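Local coordinates for putative nucleoprotein (Infectious salmon anemia virus, PDB 4EWC) that encapsidates the negative-strand viral RNA, protecting it from nucleases and forming the ribonucleoprotein that serves as template for transcription and replication, at residues S434-S439 with I474-T479. Sequence-based numbering, arbitrary orientation.
Sequences STFTMS and IKANTT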
loop_
_atom_site.group_PDB
_atom_site.type_symbol
_atom_site.label_atom_id
_atom_site.label_comp_id
_atom_site.label_asym_id
_atom_site.label_seq_id
_atom_site.Cartn_x
_atom_site.Cartn_y
_atom_site.Cartn_z
ATOM N N SER A 434 -23.155 -5.960 -10.927
ATOM C CA SER A 434 -22.560 -4.638 -11.129
ATOM C C SER A 434 -22.034 -3.999 -9.831
ATOM O O SER A 434 -20.999 -3.321 -9.846
ATOM C CB SER A 434 -23.553 -3.684 -11.813
ATOM O OG SER A 434 -24.643 -3.366 -10.959
ATOM N N THR A 435 -22.754 -4.204 -8.728
ATOM C CA THR A 435 -22.384 -3.572 -7.471
ATOM C C THR A 435 -21.549 -4.498 -6.573
ATOM O O THR A 435 -20.495 -4.113 -6.054
ATOM C CB THR A 435 -23.623 -3.050 -6.720
ATOM O OG1 THR A 435 -24.530 -4.134 -6.498
ATOM C CG2 THR A 435 -24.319 -1.977 -7.551
ATOM N N PHE A 436 -22.031 -5.722 -6.395
ATOM C CA PHE A 436 -21.283 -6.752 -5.696
ATOM C C PHE A 436 -20.420 -7.499 -6.712
ATOM O O PHE A 436 -20.797 -8.576 -7.172
ATOM C CB PHE A 436 -22.263 -7.702 -5.013
ATOM C CG PHE A 436 -21.645 -8.531 -3.919
ATOM C CD1 PHE A 436 -21.028 -9.756 -4.201
ATOM C CD2 PHE A 436 -21.685 -8.100 -2.603
ATOM C CE1 PHE A 436 -20.452 -10.522 -3.179
ATOM C CE2 PHE A 436 -21.100 -8.867 -1.570
ATOM C CZ PHE A 436 -20.491 -10.069 -1.862
ATOM N N THR A 437 -19.271 -6.920 -7.062
ATOM C CA THR A 437 -18.392 -7.489 -8.093
ATOM C C THR A 437 -17.487 -8.578 -7.540
ATOM O O THR A 437 -17.490 -8.856 -6.339
ATOM C CB THR A 437 -17.489 -6.420 -8.741
ATOM O OG1 THR A 437 -16.467 -6.032 -7.818
ATOM C CG2 THR A 437 -18.295 -5.196 -9.136
HETATM N N MSE A 438 -16.694 -9.178 -8.416
HETATM C CA MSE A 438 -15.812 -10.250 -8.010
HETATM C C MSE A 438 -14.777 -9.738 -7.024
HETATM O O MSE A 438 -14.458 -10.409 -6.038
HETATM C CB MSE A 438 -15.151 -10.907 -9.225
HETATM C CG MSE A 438 -14.104 -11.954 -8.859
HETATM SE SE MSE A 438 -14.873 -13.541 -7.965
HETATM C CE MSE A 438 -15.873 -14.306 -9.434
ATOM N N SER A 439 -14.259 -8.545 -7.276
ATOM C CA SER A 439 -13.250 -7.975 -6.400
ATOM C C SER A 439 -13.847 -7.589 -5.047
ATOM O O SER A 439 -13.156 -7.602 -4.031
ATOM C CB SER A 439 -12.590 -6.772 -7.056
ATOM O OG SER A 439 -13.508 -5.721 -7.110
ATOM N N ILE A 474 -16.035 0.385 -3.431
ATOM C CA ILE A 474 -17.066 -0.633 -3.327
ATOM C C ILE A 474 -18.439 -0.007 -3.461
ATOM O O ILE A 474 -18.808 0.858 -2.670
ATOM C CB ILE A 474 -16.971 -1.388 -1.966
ATOM C CG1 ILE A 474 -15.745 -2.309 -1.965
ATOM C CG2 ILE A 474 -18.266 -2.154 -1.679
ATOM C CD1 ILE A 474 -15.467 -2.988 -0.648
ATOM N N LYS A 475 -19.202 -0.450 -4.456
ATOM C CA LYS A 475 -20.519 0.153 -4.717
ATOM C C LYS A 475 -21.672 -0.545 -3.974
ATOM O O LYS A 475 -22.709 0.051 -3.733
ATOM C CB LYS A 475 -20.792 0.254 -6.229
ATOM C CG LYS A 475 -19.680 0.936 -7.041
ATOM C CD LYS A 475 -19.144 2.169 -6.304
ATOM C CE LYS A 475 -18.047 2.895 -7.093
ATOM N NZ LYS A 475 -17.554 4.098 -6.337
ATOM N N ALA A 476 -21.483 -1.807 -3.600
ATOM C CA ALA A 476 -22.517 -2.536 -2.869
ATOM C C ALA A 476 -22.709 -1.959 -1.469
ATOM O O ALA A 476 -21.822 -1.300 -0.933
ATOM C CB ALA A 476 -22.172 -4.018 -2.787
ATOM N N ASN A 477 -23.862 -2.221 -0.863
ATOM C CA ASN A 477 -24.095 -1.795 0.514
ATOM C C ASN A 477 -24.250 -2.933 1.515
ATOM O O ASN A 477 -24.542 -2.713 2.678
ATOM C CB ASN A 477 -25.319 -0.903 0.555
ATOM C CG ASN A 477 -25.074 0.405 -0.136
ATOM O OD1 ASN A 477 -23.937 0.899 -0.143
ATOM N ND2 ASN A 477 -26.120 0.975 -0.742
ATOM N N THR A 478 -24.070 -4.159 1.044
ATOM C CA THR A 478 -24.316 -5.327 1.871
ATOM C C THR A 478 -23.942 -6.606 1.142
ATOM O O THR A 478 -23.901 -6.650 -0.097
ATOM C CB THR A 478 -25.797 -5.424 2.308
ATOM O OG1 THR A 478 -25.962 -6.539 3.194
ATOM C CG2 THR A 478 -26.703 -5.556 1.115
ATOM N N THR A 479 -23.669 -7.636 1.936
ATOM C CA THR A 479 -23.307 -8.954 1.437
ATOM C C THR A 479 -24.562 -9.770 1.136
ATOM O O THR A 479 -24.510 -10.749 0.399
ATOM C CB THR A 479 -22.428 -9.719 2.463
ATOM O OG1 THR A 479 -22.997 -9.582 3.770
ATOM C CG2 THR A 479 -21.043 -9.132 2.512
HETATM O O HOH W 1 -18.523 -2.052 -6.452
#
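In the C-terminal region of this orthomyxovirus nucleoprotein, the turn that leads into helix 438-449 packs Thr435 and Phe436 against Ala476, Thr478 and Thr479 of the loop between helix 457-463 and strand 488-491. The pairing illustrates how an aromatic side chain and a water can join a turn to a loop without a direct hydrogen bond. The two backbones run nearest, CA to CA, at Thr435 and Ala476, 4.7 Å apart. The methyl of Ala476 points at the turn, its CB 3.7 Å from Thr435 O, while Thr435 CB lies alongside the Ala476 backbone, 4.0 Å from its N. Thr437, at the N-cap position, hydrogen-bonds through OG1 to Ser439 OG at 3.1 Å and weakly to Val440 N. Just before it, Phe436 holds CG anti to its backbone N (chi1 -161°), carrying the ring to the loop. The buried ring meets Ala476 CB obliquely and also touches Ala441 and Gln175, while Phe275 packs on Ala476 and Thr479. CD2 of Phe436 approaches Thr478 O at 3.6 Å, and CE2 lies 3.7 Å from Thr479 CA. On the Lys475 side a water bridges the backbones, donating to Thr435 O (2.9 Å) and accepting from Lys475 N (2.6 Å).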